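Local coordinates for protein lipase (Acinetobacter baumannii, PDB 4OPM) that probably hydrolyses ester bonds of lipids such as triacylglycerols, as a putative lipase with an alpha/beta hydrolase fold, at residues Leu47-Gly52 against Tyr71-Pro76. Residues are numbered along the deposited sequence; the frame is centred on the assembly and turned at random.
Sequences LLLIHG and YHVIIP
Leu47 pairs with Val73 and Leu48 with Ile74 in neighbouring parallel strands. Three backbone hydrogen bonds join them. Leu47 N donates to His72 O (2.8 Å), Ile74 N to Leu47 O (2.8 Å) and Leu49 N to Ile74 O (3.0 Å). The next bond of the series, to Leu49 O, would need an N-H that Pro76 lacks. Its ring carbon CD lies 3.3 Å from Leu49 O instead. A water takes over here, donating to Leu49 O and Pro76 O and accepting from His51 N.

On one face, Leu49 CD1 meets Val73 CG1 at 3.8 Å and also touches Ile75 CD1. In one of its two conformers, with CG beside its own backbone N (chi1 -42°), Leu47 reaches back along the strand and sets CD1 3.6 Å from Tyr71 CB. On the other face Leu48 CD1 touches both Ile74 CG2 and Pro76 CD, and helix 94-107 covers this side.

At the strand ends, the His51 ring turns its CD2 edge to Pro76 O. ND1 donates to Gly52 O in the ring plane (2.7 Å), and NE2 is hydrogen-bonded to Leu78 N, probably as acceptor. The ring is therefore held from both nitrogens near the presumed nucleophile elbow, and one water bridges the two strands where proline cannot donate.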
loop_
_atom_site.group_PDB
_atom_site.type_symbol
_atom_site.label_atom_id
_atom_site.label_comp_id
_atom_site.label_asym_id
_atom_site.label_seq_id
_atom_site.Cartn_x
_atom_site.Cartn_y
_atom_site.Cartn_z
ATOM N N LEU A 47 -7.938 -4.749 10.651
ATOM C CA LEU A 47 -7.206 -3.743 9.851
ATOM C C LEU A 47 -6.648 -4.404 8.612
ATOM O O LEU A 47 -5.876 -5.365 8.710
ATOM C CB LEU A 47 -6.036 -3.001 10.564
ATOM C CG LEU A 47 -6.108 -2.499 11.995
ATOM C CD1 LEU A 47 -4.792 -1.841 12.381
ATOM C CD2 LEU A 47 -7.209 -1.509 12.193
ATOM N N LEU A 48 -7.022 -3.883 7.437
ATOM C CA LEU A 48 -6.522 -4.385 6.160
ATOM C C LEU A 48 -5.514 -3.375 5.618
ATOM O O LEU A 48 -5.880 -2.216 5.402
ATOM C CB LEU A 48 -7.677 -4.632 5.165
ATOM C CG LEU A 48 -7.293 -5.103 3.748
ATOM C CD1 LEU A 48 -6.687 -6.505 3.769
ATOM C CD2 LEU A 48 -8.507 -5.050 2.806
ATOM N N LEU A 49 -4.249 -3.809 5.424
ATOM C CA LEU A 49 -3.169 -2.933 4.951
ATOM C C LEU A 49 -2.797 -3.302 3.545
ATOM O O LEU A 49 -2.460 -4.464 3.290
ATOM C CB LEU A 49 -1.933 -2.984 5.880
ATOM C CG LEU A 49 -2.182 -2.816 7.373
ATOM C CD1 LEU A 49 -0.882 -2.917 8.155
ATOM C CD2 LEU A 49 -2.859 -1.498 7.663
ATOM N N ILE A 50 -2.899 -2.320 2.615
ATOM C CA ILE A 50 -2.684 -2.553 1.175
ATOM C C ILE A 50 -1.437 -1.831 0.668
ATOM O O ILE A 50 -1.396 -0.603 0.676
ATOM C CB ILE A 50 -3.936 -2.119 0.350
ATOM C CG1 ILE A 50 -5.257 -2.598 0.993
ATOM C CG2 ILE A 50 -3.817 -2.580 -1.120
ATOM C CD1 ILE A 50 -6.511 -1.956 0.394
ATOM N N HIS A 51 -0.428 -2.606 0.212
ATOM C CA HIS A 51 0.820 -2.056 -0.325
ATOM C C HIS A 51 0.608 -1.449 -1.734
ATOM O O HIS A 51 -0.460 -1.609 -2.338
ATOM C CB HIS A 51 1.939 -3.123 -0.349
ATOM C CG HIS A 51 1.711 -4.220 -1.344
ATOM N ND1 HIS A 51 1.937 -4.028 -2.704
ATOM C CD2 HIS A 51 1.300 -5.495 -1.147
ATOM C CE1 HIS A 51 1.662 -5.190 -3.280
ATOM N NE2 HIS A 51 1.286 -6.105 -2.382
ATOM N N GLY A 52 1.647 -0.800 -2.248
ATOM C CA GLY A 52 1.610 -0.152 -3.554
ATOM C C GLY A 52 2.263 -0.929 -4.681
ATOM O O GLY A 52 2.626 -2.100 -4.516
ATOM N N TYR A 71 -4.868 -4.706 17.498
ATOM C CA TYR A 71 -5.693 -4.899 16.308
ATOM C C TYR A 71 -5.445 -6.241 15.635
ATOM O O TYR A 71 -4.430 -6.884 15.896
ATOM C CB TYR A 71 -5.475 -3.752 15.299
ATOM C CG TYR A 71 -5.929 -2.422 15.859
ATOM C CD1 TYR A 71 -7.275 -2.056 15.829
ATOM C CD2 TYR A 71 -5.041 -1.585 16.529
ATOM C CE1 TYR A 71 -7.720 -0.880 16.428
ATOM C CE2 TYR A 71 -5.477 -0.397 17.127
ATOM C CZ TYR A 71 -6.820 -0.059 17.079
ATOM O OH TYR A 71 -7.288 1.084 17.675
ATOM N N HIS A 72 -6.410 -6.675 14.805
ATOM C CA HIS A 72 -6.317 -7.893 13.997
ATOM C C HIS A 72 -5.861 -7.441 12.602
ATOM O O HIS A 72 -6.654 -6.927 11.816
ATOM C CB HIS A 72 -7.639 -8.666 13.965
ATOM C CG HIS A 72 -7.566 -9.930 13.163
ATOM N ND1 HIS A 72 -8.619 -10.344 12.373
ATOM C CD2 HIS A 72 -6.558 -10.832 13.056
ATOM C CE1 HIS A 72 -8.233 -11.486 11.825
ATOM N NE2 HIS A 72 -7.003 -11.824 12.213
ATOM N N VAL A 73 -4.582 -7.624 12.314
ATOM C CA VAL A 73 -3.956 -7.072 11.113
ATOM C C VAL A 73 -3.877 -8.111 9.993
ATOM O O VAL A 73 -3.406 -9.225 10.212
ATOM C CB VAL A 73 -2.561 -6.481 11.485
ATOM C CG1 VAL A 73 -1.865 -5.875 10.271
ATOM C CG2 VAL A 73 -2.676 -5.446 12.607
ATOM N N ILE A 74 -4.319 -7.715 8.782
ATOM C CA ILE A 74 -4.285 -8.559 7.573
ATOM C C ILE A 74 -3.534 -7.794 6.486
ATOM O O ILE A 74 -3.894 -6.656 6.176
ATOM C CB ILE A 74 -5.711 -8.968 7.122
ATOM C CG1 ILE A 74 -6.448 -9.778 8.225
ATOM C CG2 ILE A 74 -5.692 -9.722 5.759
ATOM C CD1 ILE A 74 -5.921 -11.239 8.436
ATOM N N ILE A 75 -2.474 -8.403 5.929
ATOM C CA ILE A 75 -1.635 -7.707 4.943
ATOM C C ILE A 75 -1.384 -8.614 3.737
ATOM O O ILE A 75 -0.449 -9.410 3.744
ATOM C CB ILE A 75 -0.278 -7.211 5.538
ATOM C CG1 ILE A 75 -0.376 -6.772 7.009
ATOM C CG2 ILE A 75 0.354 -6.123 4.627
ATOM C CD1 ILE A 75 0.999 -6.407 7.649
ATOM N N PRO A 76 -2.160 -8.461 2.670
ATOM C CA PRO A 76 -1.955 -9.339 1.515
ATOM C C PRO A 76 -0.863 -8.882 0.572
ATOM O O PRO A 76 -0.602 -7.684 0.418
ATOM C CB PRO A 76 -3.315 -9.284 0.793
ATOM C CG PRO A 76 -3.871 -7.925 1.134
ATOM C CD PRO A 76 -3.334 -7.574 2.502
HETATM O O HOH W 1 -0.540 -5.174 1.416
#